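Local coordinates for protein excinuclease ABC, subunit A. (Deinococcus radiodurans, PDB 2VF7) that probably recognises damaged DNA for nucleotide excision repair, as a zinc-containing, dimeric ABC-type ATPase of the UvrA family that binds and hydrolyses ATP, at residues A[230-235]-A[249-254]; A[401-406]-A[430-435]; A[506-511]-A[537-542]; A[587-592]-A[735-740]. The protein carries 1 engineered substitution. One frame throughout, in Å; residues are numbered along the deposited sequence. Where two conformers were deposited one is given.

The four contacts follow one another along the chain in series: each closes before the next opens, so none nests in or crosses another. Contact 1 closes a short loop round helix 236-245 in the UvrA DNA-binding domain, far out from the rest, its centre 50 Å or more from the other three. Contact 2 closes the crossover through helix 417-428 in the nucleotide-binding sheet that serves the first ADP site. Contact 3 brings strand 502-510 to the helix of the second P-loop. Contact 4 spans the longest loop, 142 residues, and joins strand 585-589 to helix 733-743. Contacts 3 and 4 touch, with Ser541 OG 3.4 Å from Arg588 NH2.

Contact 1 (A[230-235]-A[249-254]); sequences VYPGLT and PSYMGT
The ring of Tyr251 has Val230 CG1 over one face, a CH-pi contact 4.0 Å from the centroid, and Pro232 CG at its edge, 3.8 Å from CE1. The second valine methyl takes the phenol end, with CG2 3.5 Å from Tyr251 CZ. Tyr251 turns its CG between backbone N and carbonyl carbon (chi1 64°), which swings the ring back over Val230. The other ring, that of Tyr231, meets Pro249 obliquely, CE1 approaching Pro249 CA at 3.6 Å, while its hydroxyl is bonded to the carbonyl of Met247. The contact lies at the end of a two-stranded antiparallel ribbon, strands 227-230 and 251-254, whose connection contains helix 236-245; the unit lies in the UvrA DNA-binding domain, away from the nucleotide and zinc sites. Val230 and Tyr251 form a hydrogen-bonded pair in it: Val230 N donates to Tyr251 O at 2.7 Å, almost straight (171°), whereas the return bond from Ser250 N to Val230 O is weak. Pro232 CD also rests against Ser250 OG, 3.3 Å away. The same Val230 CG1 also comes within 3.5 Å of Gly253 N, where a CB on Gly253 would probably clash with that methyl.

Contact 2 (A[401-406]-A[430-435]); sequences VVYVLD and GGNSLF
Val402 CG1 sits squarely over the centre of the Phe435 ring, 3.6 Å from the centroid and only 7° off the ring normal. It is placed there because CG1 stands opposite the backbone N (chi1 -160°) and reaches across to the neighbouring strand. On the other face of the sheet, Leu434 CD2 touches both Tyr403 CB (3.9 Å) and Leu405 CD1 (4.0 Å) on the neighbouring strand. Between these faces runs a parallel ladder: Ser433 N to Val401 O, Tyr403 N to Ser433 O, Phe435 N to Tyr403 O and Leu405 N to Phe435 O, the last three each 2.8 Å long. At the polar end the Asn432 amide meets the edge of the Tyr403 ring, the two planes 78° apart; its ND2 is bonded to Leu427 O and the tyrosine hydroxyl to Gln393. Ser433 OG, bonded to Asp36 N, also holds a water at 2.6 Å. Strand 402-406, helix 417-428 and strand 433-437 make a beta-alpha-beta crossover, and the hydrophobic run ending in Asp406 matches the Walker B strand of ABC ATPases.

Contact 3 (A[506-511]-A[537-542]); sequences NGVTRN and STLVSQ. With ADP (adenosine-5'-diphosphate), chain D.
Arg510 reaches over Thr538 and on to Gln542. Its CB lies 4.0 Å from Thr538 CG2 and its CG closer, at 3.7 Å; the chain then bends at chi2 (131°), bringing NE to 3.7 Å from Gln542 OE1. That oxygen lies in the guanidinium plane, at its edge, with the amide plane turned 71° away, yet the pair is too long for a hydrogen bond. NH1 faces Asp546 in a long, weak ion pair. An alanine here would probably lose the CG contact with the Thr538 methyl and the guanidinium edge beside Gln542 OE1, and leave Asp546 without its distant partner. The same methyl meets Asn511 ND2 on the way to the nucleotide, and this amide nitrogen lies 3.0 Å from ADP C8. Thr538 OG1 donates a very short bond (2.5 Å) to ADP O2A, and the backbone N of Thr538 adds a weak one, as befits the first turn of the helix behind a P-loop. Two residues before Arg510, Val508 CG1 touches Leu539 CD1 at 4.3 Å. The weakly bonded strand 508-510 runs at 105° to helix 537-542; Leu539 also packs on strand 516-521, while Val540 and Ser541 lean on strand 785-789.

Contact 4 (A[587-592]-A[735-740]); sequences VRVDQK and EAQRIK
Helix 733-743 begins within the LSGG signature sequence of the second ABC ATPase half, and the segment 587-592 that it meets ends an edge strand and enters what matches the Q-loop, with Gln591 at the position of its glutamine. The two backbones come closest at Gln591 and Gln737, their CA atoms 5.3 Å apart. Much of the contact is carried by Lys740. Its chain runs extended from the helix and then bends at chi4 (-96°), so that NZ reaches Asp590 OD2 at 3.2 Å, a salt bridge that comes down on the carboxylate from 52° out of its plane. Asp590 occupies two conformers, so the bridge, which belongs to one of them, is less certain. Nearby, Lys740 CE lies 3.1 Å from Lys592 O, and NZ makes a weak bond to the carbonyl of Pro593. A methionine in place of Lys740 would probably leave the Asp590 carboxylate, in this conformer, without its charged mate. Ala736 CB approaches Lys592 O, 3.7 Å away. Gln737 holds its amide toward strand 753-758, where NE2 donates to Asp758 O, while OE1 has a weak bond to Thr762. Val589 CG1 packs against the helix, 3.7 Å from Gln737 CG and 4.2 Å from Lys740 CB.

Contact 1 (A[230-235]-A[249-254])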
loop_
_atom_site.group_PDB
_atom_site.type_symbol
_atom_site.label_atom_id
_atom_site.label_comp_id
_atom_site.label_asym_id
_atom_site.label_seq_id
_atom_site.Cartn_x
_atom_site.Cartn_y
_atom_site.Cartn_z
ATOM N N VAL A 230 36.442 -3.432 -17.826
ATOM C CA VAL A 230 36.158 -2.835 -19.135
ATOM C C VAL A 230 36.709 -1.449 -19.391
ATOM O O VAL A 230 36.817 -0.647 -18.483
ATOM C CB VAL A 230 34.752 -3.232 -19.800
ATOM C CG1 VAL A 230 33.762 -3.863 -18.815
ATOM C CG2 VAL A 230 34.102 -2.055 -20.602
ATOM N N TYR A 231 37.144 -1.213 -20.625
ATOM C CA TYR A 231 37.844 0.008 -21.024
ATOM C C TYR A 231 37.146 0.606 -22.246
ATOM O O TYR A 231 37.498 0.273 -23.391
ATOM C CB TYR A 231 39.303 -0.304 -21.386
ATOM C CG TYR A 231 40.106 -1.034 -20.327
ATOM C CD1 TYR A 231 40.825 -0.326 -19.371
ATOM C CD2 TYR A 231 40.173 -2.424 -20.297
ATOM C CE1 TYR A 231 41.575 -0.981 -18.387
ATOM C CE2 TYR A 231 40.922 -3.088 -19.310
ATOM C CZ TYR A 231 41.619 -2.352 -18.367
ATOM O OH TYR A 231 42.391 -2.968 -17.401
ATOM N N PRO A 232 36.133 1.467 -22.000
ATOM C CA PRO A 232 35.420 2.226 -23.026
ATOM C C PRO A 232 36.313 3.160 -23.881
ATOM O O PRO A 232 37.216 3.816 -23.357
ATOM C CB PRO A 232 34.418 3.048 -22.212
ATOM C CG PRO A 232 34.235 2.285 -20.941
ATOM C CD PRO A 232 35.595 1.753 -20.652
ATOM N N GLY A 233 36.041 3.218 -25.189
ATOM C CA GLY A 233 36.700 4.181 -26.080
ATOM C C GLY A 233 38.110 3.775 -26.467
ATOM O O GLY A 233 38.763 4.476 -27.235
ATOM N N LEU A 234 38.590 2.651 -25.936
ATOM C CA LEU A 234 39.847 2.088 -26.406
ATOM C C LEU A 234 39.629 1.179 -27.613
ATOM O O LEU A 234 38.603 0.498 -27.746
ATOM C CB LEU A 234 40.613 1.333 -25.306
ATOM C CG LEU A 234 41.081 2.030 -24.015
ATOM C CD1 LEU A 234 42.040 1.116 -23.239
ATOM C CD2 LEU A 234 41.756 3.346 -24.317
ATOM N N THR A 235 40.625 1.191 -28.484
ATOM C CA THR A 235 40.723 0.290 -29.602
ATOM C C THR A 235 41.116 -1.095 -29.071
ATOM O O THR A 235 41.719 -1.190 -27.986
ATOM C CB THR A 235 41.743 0.870 -30.630
ATOM O OG1 THR A 235 41.346 0.520 -31.962
ATOM C CG2 THR A 235 43.164 0.394 -30.370
ATOM N N PRO A 249 40.725 -0.412 -14.582
ATOM C CA PRO A 249 39.538 -0.613 -15.421
ATOM C C PRO A 249 38.527 0.465 -15.113
ATOM O O PRO A 249 38.359 0.806 -13.947
ATOM C CB PRO A 249 38.995 -1.973 -14.960
ATOM C CG PRO A 249 40.050 -2.572 -14.033
ATOM C CD PRO A 249 40.852 -1.431 -13.514
ATOM N N SER A 250 37.854 1.004 -16.127
ATOM C CA SER A 250 36.814 2.007 -15.890
ATOM C C SER A 250 35.700 1.441 -14.992
ATOM O O SER A 250 35.270 2.090 -14.038
ATOM C CB SER A 250 36.231 2.510 -17.212
ATOM O OG SER A 250 37.249 2.972 -18.085
ATOM N N TYR A 251 35.238 0.230 -15.328
ATOM C CA TYR A 251 34.281 -0.505 -14.518
ATOM C C TYR A 251 34.483 -1.994 -14.753
ATOM O O TYR A 251 35.300 -2.384 -15.583
ATOM C CB TYR A 251 32.840 -0.060 -14.802
ATOM C CG TYR A 251 32.318 -0.330 -16.205
ATOM C CD1 TYR A 251 32.592 0.552 -17.251
ATOM C CD2 TYR A 251 31.515 -1.448 -16.474
ATOM C CE1 TYR A 251 32.117 0.326 -18.529
ATOM C CE2 TYR A 251 31.040 -1.685 -17.740
ATOM C CZ TYR A 251 31.345 -0.779 -18.771
ATOM O OH TYR A 251 30.884 -0.996 -20.046
ATOM N N MET A 252 33.780 -2.810 -13.957
ATOM C CA MET A 252 33.736 -4.259 -14.120
ATOM C C MET A 252 32.423 -4.594 -14.765
ATOM O O MET A 252 31.371 -4.272 -14.211
ATOM C CB MET A 252 33.818 -4.985 -12.770
ATOM C CG MET A 252 35.058 -4.681 -11.936
ATOM S SD MET A 252 36.602 -5.263 -12.677
ATOM C CE MET A 252 36.195 -6.945 -13.158
ATOM N N GLY A 253 32.482 -5.268 -15.920
ATOM C CA GLY A 253 31.275 -5.587 -16.680
ATOM C C GLY A 253 30.903 -7.042 -16.520
ATOM O O GLY A 253 31.785 -7.871 -16.295
ATOM N N THR A 254 29.612 -7.359 -16.685
ATOM C CA THR A 254 29.109 -8.739 -16.574
ATOM C C THR A 254 28.515 -9.216 -17.887
ATOM O O THR A 254 27.587 -8.606 -18.439
ATOM C CB THR A 254 28.064 -8.888 -15.419
ATOM O OG1 THR A 254 28.582 -8.281 -14.222
ATOM C CG2 THR A 254 27.756 -10.361 -15.127
#

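Contact 2 (A[401-406]-A[430-435])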
loop_
_atom_site.group_PDB
_atom_site.type_symbol
_atom_site.label_atom_id
_atom_site.label_comp_id
_atom_site.label_asym_id
_atom_site.label_seq_id
_atom_site.Cartn_x
_atom_site.Cartn_y
_atom_site.Cartn_z
ATOM N N VAL A 401 -20.511 2.000 3.023
ATOM C CA VAL A 401 -19.569 2.761 2.176
ATOM C C VAL A 401 -20.406 3.588 1.186
ATOM O O VAL A 401 -21.611 3.365 1.082
ATOM C CB VAL A 401 -18.528 1.848 1.394
ATOM C CG1 VAL A 401 -17.561 1.163 2.319
ATOM C CG2 VAL A 401 -19.213 0.831 0.491
ATOM N N VAL A 402 -19.778 4.550 0.514
ATOM C CA VAL A 402 -20.341 5.216 -0.661
ATOM C C VAL A 402 -19.753 4.653 -1.952
ATOM O O VAL A 402 -18.533 4.575 -2.103
ATOM C CB VAL A 402 -20.029 6.736 -0.711
ATOM C CG1 VAL A 402 -21.041 7.447 -1.649
ATOM C CG2 VAL A 402 -20.049 7.354 0.660
ATOM N N TYR A 403 -20.625 4.292 -2.892
ATOM C CA TYR A 403 -20.199 3.921 -4.247
ATOM C C TYR A 403 -20.274 5.120 -5.170
ATOM O O TYR A 403 -21.297 5.797 -5.240
ATOM C CB TYR A 403 -21.056 2.783 -4.788
ATOM C CG TYR A 403 -20.752 1.457 -4.117
ATOM C CD1 TYR A 403 -21.641 0.885 -3.194
ATOM C CD2 TYR A 403 -19.571 0.787 -4.393
ATOM C CE1 TYR A 403 -21.354 -0.342 -2.581
ATOM C CE2 TYR A 403 -19.264 -0.426 -3.780
ATOM C CZ TYR A 403 -20.160 -0.996 -2.887
ATOM O OH TYR A 403 -19.830 -2.212 -2.312
ATOM N N VAL A 404 -19.171 5.384 -5.863
ATOM C CA VAL A 404 -19.087 6.502 -6.806
ATOM C C VAL A 404 -19.037 5.975 -8.260
ATOM O O VAL A 404 -18.075 5.337 -8.680
ATOM C CB VAL A 404 -17.882 7.421 -6.490
ATOM C CG1 VAL A 404 -18.092 8.775 -7.120
ATOM C CG2 VAL A 404 -17.701 7.572 -4.983
ATOM N N LEU A 405 -20.117 6.216 -8.997
ATOM C CA LEU A 405 -20.267 5.682 -10.346
ATOM C C LEU A 405 -20.233 6.777 -11.435
ATOM O O LEU A 405 -20.688 7.907 -11.221
ATOM C CB LEU A 405 -21.541 4.827 -10.449
ATOM C CG LEU A 405 -21.730 3.569 -9.578
ATOM C CD1 LEU A 405 -22.765 3.789 -8.488
ATOM C CD2 LEU A 405 -22.220 2.420 -10.431
ATOM N N ASP A 406 -19.684 6.433 -12.594
ATOM C CA ASP A 406 -19.602 7.382 -13.717
ATOM C C ASP A 406 -20.275 6.840 -14.975
ATOM O O ASP A 406 -19.649 6.130 -15.762
ATOM C CB ASP A 406 -18.156 7.772 -14.022
ATOM C CG ASP A 406 -18.040 8.629 -15.279
ATOM O OD1 ASP A 406 -17.578 8.092 -16.305
ATOM O OD2 ASP A 406 -18.442 9.825 -15.255
ATOM N N GLY A 430 -28.598 -2.477 0.831
ATOM C CA GLY A 430 -27.607 -3.229 1.607
ATOM C C GLY A 430 -26.906 -2.423 2.699
ATOM O O GLY A 430 -26.063 -2.957 3.421
ATOM N N GLY A 431 -27.257 -1.138 2.799
ATOM C CA GLY A 431 -26.701 -0.214 3.777
ATOM C C GLY A 431 -25.746 0.827 3.203
ATOM O O GLY A 431 -25.051 1.512 3.968
ATOM N N ASN A 432 -25.726 0.966 1.870
ATOM C CA ASN A 432 -24.769 1.840 1.167
ATOM C C ASN A 432 -25.393 3.115 0.570
ATOM O O ASN A 432 -26.611 3.251 0.511
ATOM C CB ASN A 432 -24.021 1.068 0.067
ATOM C CG ASN A 432 -23.527 -0.297 0.527
ATOM O OD1 ASN A 432 -22.654 -0.410 1.383
ATOM N ND2 ASN A 432 -24.089 -1.348 -0.059
ATOM N N SER A 433 -24.535 4.042 0.142
ATOM C CA SER A 433 -24.934 5.295 -0.514
ATOM C C SER A 433 -24.334 5.327 -1.913
ATOM O O SER A 433 -23.218 4.839 -2.128
ATOM C CB SER A 433 -24.423 6.520 0.268
ATOM O OG SER A 433 -24.706 6.445 1.657
ATOM N N LEU A 434 -25.049 5.937 -2.856
ATOM C CA LEU A 434 -24.631 5.930 -4.248
ATOM C C LEU A 434 -24.511 7.342 -4.815
ATOM O O LEU A 434 -25.473 8.104 -4.815
ATOM C CB LEU A 434 -25.609 5.084 -5.081
ATOM C CG LEU A 434 -25.821 3.636 -4.604
ATOM C CD1 LEU A 434 -27.266 3.245 -4.737
ATOM C CD2 LEU A 434 -24.959 2.684 -5.355
ATOM N N PHE A 435 -23.309 7.696 -5.266
ATOM C CA PHE A 435 -23.098 8.967 -5.957
ATOM C C PHE A 435 -22.888 8.656 -7.442
ATOM O O PHE A 435 -21.899 8.026 -7.813
ATOM C CB PHE A 435 -21.898 9.758 -5.390
ATOM C CG PHE A 435 -22.081 10.268 -3.962
ATOM C CD1 PHE A 435 -23.319 10.214 -3.310
ATOM C CD2 PHE A 435 -20.987 10.823 -3.273
ATOM C CE1 PHE A 435 -23.452 10.690 -2.003
ATOM C CE2 PHE A 435 -21.118 11.295 -1.964
ATOM C CZ PHE A 435 -22.340 11.234 -1.329
HETATM O O HOH W 1 -23.556 4.925 3.454
#

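Contact 3 (A[506-511]-A[537-542])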
loop_
_atom_site.group_PDB
_atom_site.type_symbol
_atom_site.label_atom_id
_atom_site.label_comp_id
_atom_site.label_asym_id
_atom_site.label_seq_id
_atom_site.Cartn_x
_atom_site.Cartn_y
_atom_site.Cartn_z
ATOM N N ASN A 506 -20.624 -8.911 -46.810
ATOM C CA ASN A 506 -21.165 -10.260 -46.908
ATOM C C ASN A 506 -20.283 -11.307 -46.221
ATOM O O ASN A 506 -19.055 -11.174 -46.182
ATOM C CB ASN A 506 -21.358 -10.636 -48.382
ATOM C CG ASN A 506 -22.248 -9.651 -49.134
ATOM O OD1 ASN A 506 -23.418 -9.453 -48.782
ATOM N ND2 ASN A 506 -21.699 -9.034 -50.178
ATOM N N GLY A 507 -20.927 -12.342 -45.680
ATOM C CA GLY A 507 -20.242 -13.503 -45.101
ATOM C C GLY A 507 -19.451 -13.186 -43.853
ATOM O O GLY A 507 -18.323 -13.659 -43.684
ATOM N N VAL A 508 -20.057 -12.384 -42.979
ATOM C CA VAL A 508 -19.400 -11.867 -41.790
ATOM C C VAL A 508 -19.387 -12.922 -40.680
ATOM O O VAL A 508 -20.361 -13.047 -39.933
ATOM C CB VAL A 508 -20.093 -10.554 -41.289
ATOM C CG1 VAL A 508 -19.280 -9.887 -40.188
ATOM C CG2 VAL A 508 -20.314 -9.576 -42.438
ATOM N N THR A 509 -18.295 -13.687 -40.589
ATOM C CA THR A 509 -18.091 -14.637 -39.482
ATOM C C THR A 509 -17.143 -14.035 -38.436
ATOM O O THR A 509 -16.059 -13.548 -38.776
ATOM C CB THR A 509 -17.590 -16.039 -39.970
ATOM O OG1 THR A 509 -18.459 -16.538 -40.997
ATOM C CG2 THR A 509 -17.564 -17.052 -38.811
ATOM N N ARG A 510 -17.570 -14.060 -37.173
ATOM C CA ARG A 510 -16.883 -13.367 -36.067
ATOM C C ARG A 510 -17.737 -13.435 -34.795
ATOM O O ARG A 510 -18.890 -12.973 -34.779
ATOM C CB ARG A 510 -16.601 -11.904 -36.443
ATOM C CG ARG A 510 -15.544 -11.200 -35.605
ATOM C CD ARG A 510 -14.526 -10.490 -36.502
ATOM N NE ARG A 510 -13.490 -9.807 -35.721
ATOM C CZ ARG A 510 -12.259 -9.536 -36.157
ATOM N NH1 ARG A 510 -11.879 -9.901 -37.377
ATOM N NH2 ARG A 510 -11.398 -8.903 -35.362
ATOM N N ASN A 511 -17.173 -14.027 -33.743
ATOM C CA ASN A 511 -17.855 -14.164 -32.453
ATOM C C ASN A 511 -19.239 -14.782 -32.603
ATOM O O ASN A 511 -19.343 -15.964 -32.931
ATOM C CB ASN A 511 -17.922 -12.817 -31.723
ATOM C CG ASN A 511 -16.559 -12.221 -31.470
ATOM O OD1 ASN A 511 -15.548 -12.910 -31.553
ATOM N ND2 ASN A 511 -16.524 -10.932 -31.151
ATOM N N SER A 537 -20.841 -3.670 -32.269
ATOM C CA SER A 537 -19.411 -3.503 -32.168
ATOM C C SER A 537 -18.628 -4.559 -32.969
ATOM O O SER A 537 -17.621 -4.232 -33.609
ATOM C CB SER A 537 -19.015 -3.439 -30.681
ATOM O OG SER A 537 -17.734 -3.975 -30.438
ATOM N N THR A 538 -19.109 -5.803 -32.961
ATOM C CA THR A 538 -18.506 -6.900 -33.733
ATOM C C THR A 538 -18.687 -6.705 -35.237
ATOM O O THR A 538 -17.794 -7.034 -36.012
ATOM C CB THR A 538 -19.066 -8.289 -33.315
ATOM O OG1 THR A 538 -19.146 -8.372 -31.888
ATOM C CG2 THR A 538 -18.176 -9.401 -33.790
ATOM N N LEU A 539 -19.842 -6.178 -35.647
ATOM C CA LEU A 539 -20.113 -5.864 -37.052
ATOM C C LEU A 539 -19.386 -4.609 -37.538
ATOM O O LEU A 539 -18.720 -4.641 -38.570
ATOM C CB LEU A 539 -21.614 -5.708 -37.289
ATOM C CG LEU A 539 -22.112 -5.387 -38.707
ATOM C CD1 LEU A 539 -21.917 -6.546 -39.667
ATOM C CD2 LEU A 539 -23.569 -4.984 -38.669
ATOM N N VAL A 540 -19.505 -3.516 -36.780
ATOM C CA VAL A 540 -19.104 -2.187 -37.253
ATOM C C VAL A 540 -17.649 -1.873 -36.959
ATOM O O VAL A 540 -16.884 -1.596 -37.872
ATOM C CB VAL A 540 -20.010 -1.073 -36.663
ATOM C CG1 VAL A 540 -19.565 0.302 -37.140
ATOM C CG2 VAL A 540 -21.477 -1.322 -37.019
ATOM N N SER A 541 -17.275 -1.913 -35.682
ATOM C CA SER A 541 -15.914 -1.591 -35.265
ATOM C C SER A 541 -14.910 -2.665 -35.664
ATOM O O SER A 541 -13.840 -2.361 -36.196
ATOM C CB SER A 541 -15.855 -1.317 -33.761
ATOM O OG SER A 541 -16.615 -0.162 -33.454
ATOM N N GLN A 542 -15.249 -3.920 -35.422
ATOM C CA GLN A 542 -14.330 -5.004 -35.751
ATOM C C GLN A 542 -14.399 -5.420 -37.218
ATOM O O GLN A 542 -13.453 -5.208 -37.950
ATOM C CB GLN A 542 -14.512 -6.185 -34.793
ATOM C CG GLN A 542 -14.338 -5.785 -33.315
ATOM C CD GLN A 542 -14.690 -6.905 -32.350
ATOM O OE1 GLN A 542 -14.376 -8.077 -32.600
ATOM N NE2 GLN A 542 -15.334 -6.552 -31.236
HETATM P PB ADP D . -22.274 -5.169 -28.537
HETATM O O1B ADP D . -22.319 -4.952 -27.046
HETATM O O2B ADP D . -21.236 -4.387 -29.291
HETATM O O3B ADP D . -23.653 -5.096 -29.133
HETATM P PA ADP D . -20.332 -7.219 -29.211
HETATM O O1A ADP D . -19.393 -7.251 -28.049
HETATM O O2A ADP D . -19.951 -6.527 -30.480
HETATM O O3A ADP D . -21.793 -6.707 -28.743
HETATM O "O5'" ADP D . -20.528 -8.775 -29.601
HETATM C "C5'" ADP D . -21.376 -9.633 -28.848
HETATM C "C4'" ADP D . -20.828 -11.044 -28.707
HETATM O "O4'" ADP D . -19.481 -11.135 -29.166
HETATM C "C3'" ADP D . -20.796 -11.387 -27.229
HETATM O "O3'" ADP D . -21.162 -12.752 -27.047
HETATM C "C2'" ADP D . -19.352 -11.159 -26.824
HETATM O "O2'" ADP D . -18.948 -11.911 -25.672
HETATM C "C1'" ADP D . -18.602 -11.522 -28.092
HETATM N N9 ADP D . -17.307 -10.802 -28.155
HETATM C C8 ADP D . -17.134 -9.511 -28.523
HETATM N N7 ADP D . -15.831 -9.149 -28.486
HETATM C C5 ADP D . -15.145 -10.240 -28.072
HETATM C C6 ADP D . -13.720 -10.563 -27.807
HETATM N N6 ADP D . -12.763 -9.618 -27.981
HETATM N N1 ADP D . -13.414 -11.818 -27.394
HETATM C C2 ADP D . -14.364 -12.764 -27.208
HETATM N N3 ADP D . -15.678 -12.540 -27.431
HETATM C C4 ADP D . -16.121 -11.323 -27.856
#

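Contact 4 (A[587-592]-A[735-740])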
loop_
_atom_site.group_PDB
_atom_site.type_symbol
_atom_site.label_atom_id
_atom_site.label_comp_id
_atom_site.label_asym_id
_atom_site.label_seq_id
_atom_site.Cartn_x
_atom_site.Cartn_y
_atom_site.Cartn_z
ATOM N N VAL A 587 -11.973 6.438 -42.218
ATOM C CA VAL A 587 -11.546 7.139 -41.011
ATOM C C VAL A 587 -12.305 6.549 -39.830
ATOM O O VAL A 587 -13.526 6.610 -39.795
ATOM C CB VAL A 587 -11.808 8.656 -41.109
ATOM C CG1 VAL A 587 -11.711 9.304 -39.737
ATOM C CG2 VAL A 587 -10.835 9.294 -42.071
ATOM N N ARG A 588 -11.591 5.957 -38.881
ATOM C CA ARG A 588 -12.255 5.445 -37.700
ATOM C C ARG A 588 -12.001 6.361 -36.508
ATOM O O ARG A 588 -10.887 6.827 -36.300
ATOM C CB ARG A 588 -11.878 3.983 -37.409
ATOM C CG ARG A 588 -10.709 3.767 -36.442
ATOM C CD ARG A 588 -10.841 2.443 -35.691
ATOM N NE ARG A 588 -12.127 2.344 -35.002
ATOM C CZ ARG A 588 -12.417 1.455 -34.053
ATOM N NH1 ARG A 588 -11.507 0.567 -33.655
ATOM N NH2 ARG A 588 -13.629 1.465 -33.499
ATOM N N VAL A 589 -13.053 6.628 -35.745
ATOM C CA VAL A 589 -12.946 7.467 -34.562
ATOM C C VAL A 589 -13.276 6.647 -33.317
ATOM O O VAL A 589 -14.434 6.315 -33.047
ATOM C CB VAL A 589 -13.815 8.747 -34.676
ATOM C CG1 VAL A 589 -13.678 9.601 -33.445
ATOM C CG2 VAL A 589 -13.401 9.549 -35.903
ATOM N N ASP A 590 -12.217 6.323 -32.582
ATOM C CA ASP A 590 -12.263 5.517 -31.360
ATOM C C ASP A 590 -12.463 6.355 -30.096
ATOM O O ASP A 590 -12.309 7.580 -30.101
ATOM C CB ASP A 590 -10.965 4.689 -31.233
ATOM C CG ASP A 590 -9.710 5.418 -31.809
ATOM O OD1 ASP A 590 -8.669 4.746 -32.015
ATOM O OD2 ASP A 590 -9.744 6.649 -32.061
ATOM N N GLN A 591 -12.801 5.668 -29.009
ATOM C CA GLN A 591 -12.961 6.285 -27.686
ATOM C C GLN A 591 -11.630 6.473 -26.931
ATOM O O GLN A 591 -11.577 7.227 -25.949
ATOM C CB GLN A 591 -13.915 5.444 -26.836
ATOM C CG GLN A 591 -13.508 3.962 -26.717
ATOM C CD GLN A 591 -13.657 3.184 -28.022
ATOM O OE1 GLN A 591 -12.778 2.397 -28.394
ATOM N NE2 GLN A 591 -14.778 3.398 -28.722
ATOM N N LYS A 592 -10.585 5.773 -27.394
ATOM C CA LYS A 592 -9.249 5.756 -26.770
ATOM C C LYS A 592 -8.646 7.169 -26.606
ATOM O O LYS A 592 -9.080 8.098 -27.285
ATOM C CB LYS A 592 -8.291 4.845 -27.563
ATOM C CG LYS A 592 -8.960 3.639 -28.206
ATOM C CD LYS A 592 -8.201 2.339 -28.004
ATOM C CE LYS A 592 -8.463 1.747 -26.625
ATOM N NZ LYS A 592 -8.425 0.243 -26.648
ATOM N N GLU A 735 -14.224 13.605 -24.482
ATOM C CA GLU A 735 -13.356 14.748 -24.798
ATOM C C GLU A 735 -12.323 14.346 -25.822
ATOM O O GLU A 735 -12.099 15.082 -26.764
ATOM C CB GLU A 735 -12.665 15.303 -23.552
ATOM C CG GLU A 735 -13.577 16.182 -22.723
ATOM C CD GLU A 735 -13.106 16.465 -21.289
ATOM O OE1 GLU A 735 -12.026 16.029 -20.845
ATOM O OE2 GLU A 735 -13.851 17.166 -20.584
ATOM N N ALA A 736 -11.712 13.169 -25.654
ATOM C CA ALA A 736 -10.730 12.668 -26.636
ATOM C C ALA A 736 -11.335 12.278 -27.980
ATOM O O ALA A 736 -10.706 12.477 -29.030
ATOM C CB ALA A 736 -9.948 11.512 -26.071
ATOM N N GLN A 737 -12.530 11.697 -27.953
ATOM C CA GLN A 737 -13.243 11.336 -29.185
ATOM C C GLN A 737 -13.525 12.568 -30.058
ATOM O O GLN A 737 -13.288 12.552 -31.266
ATOM C CB GLN A 737 -14.552 10.591 -28.870
ATOM C CG GLN A 737 -15.280 10.075 -30.127
ATOM C CD GLN A 737 -16.185 8.856 -29.885
ATOM O OE1 GLN A 737 -16.439 8.459 -28.739
ATOM N NE2 GLN A 737 -16.652 8.241 -30.984
ATOM N N ARG A 738 -14.025 13.628 -29.426
ATOM C CA ARG A 738 -14.356 14.877 -30.103
ATOM C C ARG A 738 -13.134 15.646 -30.623
ATOM O O ARG A 738 -13.256 16.377 -31.577
ATOM C CB ARG A 738 -15.207 15.766 -29.192
ATOM C CG ARG A 738 -16.632 15.268 -28.964
ATOM C CD ARG A 738 -17.412 16.210 -28.067
ATOM N NE ARG A 738 -17.156 15.991 -26.635
ATOM C CZ ARG A 738 -17.400 16.888 -25.669
ATOM N NH1 ARG A 738 -17.893 18.097 -25.962
ATOM N NH2 ARG A 738 -17.161 16.579 -24.398
ATOM N N ILE A 739 -11.974 15.493 -29.991
ATOM C CA ILE A 739 -10.720 16.100 -30.480
ATOM C C ILE A 739 -10.298 15.432 -31.800
ATOM O O ILE A 739 -9.904 16.111 -32.756
ATOM C CB ILE A 739 -9.574 15.989 -29.422
ATOM C CG1 ILE A 739 -10.002 16.583 -28.074
ATOM C CG2 ILE A 739 -8.280 16.640 -29.892
ATOM C CD1 ILE A 739 -8.905 16.568 -27.015
ATOM N N LYS A 740 -10.404 14.100 -31.836
ATOM C CA LYS A 740 -10.048 13.295 -33.003
ATOM C C LYS A 740 -10.965 13.601 -34.159
ATOM O O LYS A 740 -10.532 13.642 -35.308
ATOM C CB LYS A 740 -10.166 11.805 -32.689
ATOM C CG LYS A 740 -9.100 11.239 -31.761
ATOM C CD LYS A 740 -9.598 9.914 -31.246
ATOM C CE LYS A 740 -8.844 9.474 -30.043
ATOM N NZ LYS A 740 -7.754 8.558 -30.423
#